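Local coordinates for protein heme peroxidase (Bacteroides thetaiotaomicron, PDB 2GVK) that is a dye-decolorizing peroxidase that probably uses a bound heme to oxidise dyes and other substrates with hydrogen peroxide, at residues N31-P36 / A135-D140; V42-A47 / D129-G134. One frame throughout, in Å; residues are numbered along the deposited sequence.

Contact 1: N31-P36 / A135-D140; sequences NLTDSP and AVVSVD. With NA (sodium ion), chain E.
N31 and V137 form an antiparallel hydrogen-bonded pair: N31 N donates to V137 O over 2.9 Å, and V137 N returns a bond of equal length to N31 O. The next pair, L32 with V136, is non-hydrogen-bonded; there the backbones close to 4.5 Å between the two CA atoms, and V136 CA makes a CH...O contact with N31 O. The pairing runs one residue past the strand, with T33 N giving a straight 2.9 Å bond to A135 O.

The N31 side chain can be followed outward. With CG placed anti to the carbonyl carbon, chi1 at -90°, well off the usual -60°, swings the amide over V139. CB comes 3.8 Å from V139 CG2, CG closes to 3.4 Å of the same methyl, and at the tip OD1 and ND2 lie at 3.6 and 3.5 Å from it. The methyl thus sits over the face of the amide, at similar distances from CG, OD1 and ND2. T33 instead turns its methyl toward the backbone of V136, while its OG1 bonds to G134 O and T38 OG1. Further along, P36 O binds the sodium ion at 2.4 Å, with D37 and three waters.

Both V139 and D140 face V29, a classic beta bulge where strand 136-145 turns a corner. Strand 136-145 borders strand 24-32 in the antiparallel order 4-1-3-2 of a ferredoxin-like domain, the N-terminal unit of this dye-decolorizing peroxidase.

Contact 2: V42-A47 / D129-G134; sequences VKDVCA and DEKLKG. With EDO (1,2-ethanediol), chain J.
K131 and D44 meet with their side chains at about a right angle, the lysine reaching across the end of the aspartate. K131 runs extended from CB to CE and then bends at its last torsion (chi4 -63°), which brings NZ to within 3.2 Å of D44 OD2. The ammonium arrives on the syn side of that oxygen, 15° out of the carboxylate plane, and the pair is a salt bridge. D44 is modelled in two conformations, so this geometry describes one of them. In it, a water donates to D44 OD2 at 3.1 Å and to K131 O at 2.7 Å, adding a second link between the same two residues.

Beneath the charges, V45 and L132 also cross nearly perpendicularly. V45 CG2 sits 3.7 Å from L132 CD2 and 3.8 Å from L132 CG, wedged against the branch point of the leucine. The same methyl touches K131 CB at 3.9 Å, which joins the polar and apolar halves of the contact. L132 CD2 extends further to V42, lying 4.0 Å from V42 CA, while M69 of strand 66-72 and Y30 of strand 24-32 pack against V45 and L132 from the sheet. Replacing K131 by an alanine removes everything past CB, and D44 OD2 would probably lose its ionic partner and be held by the water alone among the contacts described.

Two residues before K131, D129 OD1 accepts a hydrogen bond from an ethanediol, probably from the crystallisation liquor, that is also hydrogen-bonded to S255 O of the second subunit.

The chemistry therefore divides by depth: methyl groups join helix 38-59 to the end of helix 118-131 against the sheet, whereas the partly exposed ion pair, with its water, would probably favour an ionised carboxylate at the border.

How the contacts relate
The centres of the two contacts lie about 11 Å apart on the same side of the chain's centre, and both belong to the N-terminal Dyp-type peroxidase region. In chain order, strand 24-32 of contact 1 leads into helix 38-59 of contact 2, and helix 118-131 of contact 2 leads back into strand 136-145 of contact 1, so the helix pairing falls between the strand partners. They touch directly where L32 CD2 packs on V42 CG2 at 3.8 Å. One strand-to-helix and one helix-to-strand connection thus lie side by side, both helices on the face of the sheet that carries Y30 and L32.

Contact 1: N31-P36 / A135-D140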
loop_
_atom_site.group_PDB
_atom_site.type_symbol
_atom_site.label_atom_id
_atom_site.label_comp_id
_atom_site.label_asym_id
_atom_site.label_seq_id
_atom_site.Cartn_x
_atom_site.Cartn_y
_atom_site.Cartn_z
ATOM N N ASN A 31 -2.095 34.643 -17.225
ATOM C CA ASN A 31 -2.401 35.539 -18.325
ATOM C C ASN A 31 -1.231 35.539 -19.299
ATOM O O ASN A 31 -0.089 35.390 -18.899
ATOM C CB ASN A 31 -2.626 36.959 -17.834
ATOM C CG ASN A 31 -4.073 37.242 -17.475
ATOM O OD1 ASN A 31 -4.967 36.436 -17.733
ATOM N ND2 ASN A 31 -4.308 38.407 -16.855
ATOM N N LEU A 32 -1.532 35.702 -20.578
ATOM C CA LEU A 32 -0.506 35.844 -21.590
ATOM C C LEU A 32 0.130 37.213 -21.516
ATOM O O LEU A 32 -0.541 38.189 -21.236
ATOM C CB LEU A 32 -1.106 35.658 -22.988
ATOM C CG LEU A 32 -1.783 34.322 -23.266
ATOM C CD1 LEU A 32 -2.402 34.355 -24.637
ATOM C CD2 LEU A 32 -0.797 33.182 -23.138
ATOM N N THR A 33 1.417 37.279 -21.851
ATOM C CA THR A 33 2.107 38.557 -22.039
ATOM C C THR A 33 2.135 38.926 -23.517
ATOM O O THR A 33 1.838 38.099 -24.379
ATOM C CB THR A 33 3.558 38.490 -21.567
ATOM O OG1 THR A 33 4.317 37.644 -22.454
ATOM C CG2 THR A 33 3.644 37.970 -20.161
ATOM N N ASP A 34 2.622 40.131 -23.807
ATOM C CA ASP A 34 2.715 40.605 -25.185
ATOM C C ASP A 34 4.103 40.374 -25.783
ATOM O O ASP A 34 4.485 41.020 -26.748
ATOM C CB ASP A 34 2.362 42.091 -25.261
ATOM C CG ASP A 34 0.873 42.331 -25.283
ATOM O OD1 ASP A 34 0.110 41.359 -25.477
ATOM O OD2 ASP A 34 0.458 43.505 -25.146
ATOM N N SER A 35 4.843 39.444 -25.235
ATOM C CA SER A 35 6.192 39.185 -25.741
ATOM C C SER A 35 6.149 38.591 -27.161
ATOM O O SER A 35 5.177 37.968 -27.548
ATOM C CB SER A 35 6.945 38.262 -24.821
ATOM O OG SER A 35 6.707 36.909 -25.134
ATOM N N PRO A 36 7.226 38.758 -27.908
ATOM C CA PRO A 36 7.272 38.220 -29.274
ATOM C C PRO A 36 7.550 36.713 -29.347
ATOM O O PRO A 36 7.804 36.189 -30.434
ATOM C CB PRO A 36 8.411 39.008 -29.915
ATOM C CG PRO A 36 9.315 39.363 -28.795
ATOM C CD PRO A 36 8.459 39.489 -27.554
ATOM N N ALA A 135 6.334 34.286 -21.428
ATOM C CA ALA A 135 5.059 34.228 -22.187
ATOM C C ALA A 135 3.843 34.418 -21.296
ATOM O O ALA A 135 2.721 34.701 -21.794
ATOM C CB ALA A 135 4.957 32.894 -22.912
ATOM N N VAL A 136 4.038 34.266 -19.992
ATOM C CA VAL A 136 2.924 34.318 -19.050
ATOM C C VAL A 136 3.240 35.060 -17.763
ATOM O O VAL A 136 4.415 35.247 -17.397
ATOM C CB VAL A 136 2.441 32.851 -18.635
ATOM C CG1 VAL A 136 1.898 32.098 -19.846
ATOM C CG2 VAL A 136 3.557 32.092 -17.973
ATOM N N VAL A 137 2.178 35.506 -17.107
ATOM C CA VAL A 137 2.257 36.027 -15.757
ATOM C C VAL A 137 1.186 35.316 -14.914
ATOM O O VAL A 137 0.111 34.982 -15.422
ATOM C CB VAL A 137 2.060 37.571 -15.720
ATOM C CG1 VAL A 137 3.328 38.278 -16.180
ATOM C CG2 VAL A 137 0.903 37.985 -16.576
ATOM N N SER A 138 1.499 35.052 -13.648
ATOM C CA SER A 138 0.558 34.366 -12.752
ATOM C C SER A 138 -0.618 35.247 -12.370
ATOM O O SER A 138 -0.431 36.353 -11.892
ATOM C CB SER A 138 1.262 33.929 -11.481
ATOM O OG SER A 138 0.385 33.167 -10.670
ATOM N N VAL A 139 -1.834 34.745 -12.602
ATOM C CA VAL A 139 -3.031 35.360 -12.096
ATOM C C VAL A 139 -3.391 34.748 -10.741
ATOM O O VAL A 139 -3.681 35.455 -9.807
ATOM C CB VAL A 139 -4.227 35.205 -13.093
ATOM C CG1 VAL A 139 -5.502 35.733 -12.487
ATOM C CG2 VAL A 139 -3.919 35.908 -14.375
ATOM N N ASP A 140 -3.363 33.425 -10.659
ATOM C CA ASP A 140 -3.588 32.728 -9.395
ATOM C C ASP A 140 -2.922 31.373 -9.400
ATOM O O ASP A 140 -2.882 30.688 -10.427
ATOM C CB ASP A 140 -5.087 32.523 -9.131
ATOM C CG ASP A 140 -5.346 31.854 -7.793
ATOM O OD1 ASP A 140 -5.100 32.513 -6.765
ATOM O OD2 ASP A 140 -5.635 30.616 -7.763
HETATM NA NA NA E . 9.754 35.121 -31.206
HETATM O O HOH W 1 9.129 32.851 -30.878
HETATM O O HOH W 2 11.923 34.351 -31.858
HETATM O O HOH W 3 10.678 37.327 -31.945
#

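Contact 2: V42-A47 / D129-G134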
loop_
_atom_site.group_PDB
_atom_site.type_symbol
_atom_site.label_atom_id
_atom_site.label_comp_id
_atom_site.label_asym_id
_atom_site.label_seq_id
_atom_site.Cartn_x
_atom_site.Cartn_y
_atom_site.Cartn_z
ATOM N N VAL A 42 3.520 28.987 -25.969
ATOM C CA VAL A 42 2.268 28.313 -25.656
ATOM C C VAL A 42 2.077 27.095 -26.576
ATOM O O VAL A 42 1.682 26.021 -26.124
ATOM C CB VAL A 42 1.057 29.275 -25.755
ATOM C CG1 VAL A 42 -0.298 28.486 -25.664
ATOM C CG2 VAL A 42 1.147 30.335 -24.662
ATOM N N LYS A 43 2.395 27.262 -27.852
ATOM C CA LYS A 43 2.255 26.168 -28.818
ATOM C C LYS A 43 3.218 25.017 -28.498
ATOM O O LYS A 43 2.866 23.836 -28.677
ATOM C CB LYS A 43 2.469 26.668 -30.246
ATOM C CG LYS A 43 1.329 27.497 -30.765
ATOM C CD LYS A 43 1.491 27.829 -32.240
ATOM C CE LYS A 43 0.275 28.591 -32.759
ATOM N NZ LYS A 43 0.298 28.763 -34.257
ATOM N N ASP A 44 4.403 25.342 -27.981
ATOM C CA ASP A 44 5.385 24.301 -27.533
ATOM C C ASP A 44 4.787 23.451 -26.447
ATOM O O ASP A 44 4.923 22.239 -26.446
ATOM C CB ASP A 44 6.682 24.931 -27.006
ATOM C CG ASP A 44 7.685 23.864 -26.476
ATOM O OD1 ASP A 44 8.231 23.096 -27.316
ATOM O OD2 ASP A 44 7.918 23.795 -25.234
ATOM N N VAL A 45 4.112 24.088 -25.504
ATOM C CA VAL A 45 3.447 23.332 -24.437
ATOM C C VAL A 45 2.302 22.470 -25.026
ATOM O O VAL A 45 2.182 21.294 -24.707
ATOM C CB VAL A 45 2.905 24.254 -23.319
ATOM C CG1 VAL A 45 2.056 23.463 -22.341
ATOM C CG2 VAL A 45 4.039 24.922 -22.590
ATOM N N CYS A 46 1.494 23.055 -25.916
ATOM C CA CYS A 46 0.418 22.292 -26.579
ATOM C C CYS A 46 0.980 21.048 -27.264
ATOM O O CYS A 46 0.425 19.945 -27.134
ATOM C CB CYS A 46 -0.315 23.142 -27.622
ATOM S SG CYS A 46 -1.245 24.513 -26.980
ATOM N N ALA A 47 2.064 21.237 -28.014
ATOM C CA ALA A 47 2.668 20.165 -28.781
ATOM C C ALA A 47 3.218 19.050 -27.896
ATOM O O ALA A 47 3.210 17.877 -28.294
ATOM C CB ALA A 47 3.772 20.719 -29.655
ATOM N N ASP A 129 6.579 26.133 -16.027
ATOM C CA ASP A 129 7.205 27.426 -15.706
ATOM C C ASP A 129 8.372 27.695 -16.657
ATOM O O ASP A 129 8.487 28.780 -17.233
ATOM C CB ASP A 129 7.682 27.413 -14.241
ATOM C CG ASP A 129 8.417 28.707 -13.832
ATOM O OD1 ASP A 129 7.986 29.826 -14.239
ATOM O OD2 ASP A 129 9.398 28.600 -13.033
ATOM N N GLU A 130 9.227 26.696 -16.818
ATOM C CA GLU A 130 10.386 26.797 -17.696
ATOM C C GLU A 130 9.993 27.002 -19.155
ATOM O O GLU A 130 10.546 27.860 -19.842
ATOM C CB GLU A 130 11.252 25.539 -17.575
ATOM C CG GLU A 130 11.963 25.417 -16.226
ATOM C CD GLU A 130 12.485 23.990 -15.935
ATOM O OE1 GLU A 130 12.305 23.077 -16.795
ATOM O OE2 GLU A 130 13.024 23.786 -14.828
ATOM N N LYS A 131 9.034 26.222 -19.624
ATOM C CA LYS A 131 8.628 26.286 -21.022
ATOM C C LYS A 131 7.900 27.583 -21.359
ATOM O O LYS A 131 7.963 28.064 -22.510
ATOM C CB LYS A 131 7.745 25.087 -21.375
ATOM C CG LYS A 131 8.484 23.775 -21.537
ATOM C CD LYS A 131 7.469 22.645 -21.962
ATOM C CE LYS A 131 8.160 21.328 -22.236
ATOM N NZ LYS A 131 9.097 21.444 -23.375
ATOM N N LEU A 132 7.217 28.162 -20.381
ATOM C CA LEU A 132 6.400 29.351 -20.631
ATOM C C LEU A 132 7.070 30.641 -20.190
ATOM O O LEU A 132 6.461 31.708 -20.268
ATOM C CB LEU A 132 5.046 29.215 -19.926
ATOM C CG LEU A 132 4.140 28.120 -20.496
ATOM C CD1 LEU A 132 2.969 27.832 -19.560
ATOM C CD2 LEU A 132 3.643 28.505 -21.886
ATOM N N LYS A 133 8.345 30.557 -19.792
ATOM C CA LYS A 133 9.066 31.721 -19.263
ATOM C C LYS A 133 9.001 32.899 -20.237
ATOM O O LYS A 133 9.418 32.784 -21.379
ATOM C CB LYS A 133 10.538 31.351 -18.980
ATOM C CG LYS A 133 11.270 32.352 -18.131
ATOM C CD LYS A 133 10.900 32.202 -16.657
ATOM N N GLY A 134 8.467 34.026 -19.762
ATOM C CA GLY A 134 8.372 35.249 -20.567
ATOM C C GLY A 134 7.055 35.394 -21.297
ATOM O O GLY A 134 6.692 36.502 -21.717
HETATM C C1 EDO J . 7.640 33.783 -14.251
HETATM O O1 EDO J . 6.363 34.148 -13.704
HETATM C C2 EDO J . 8.327 32.836 -13.295
HETATM O O2 EDO J . 9.305 32.042 -13.958
HETATM O O HOH W 4 8.821 26.762 -24.730
#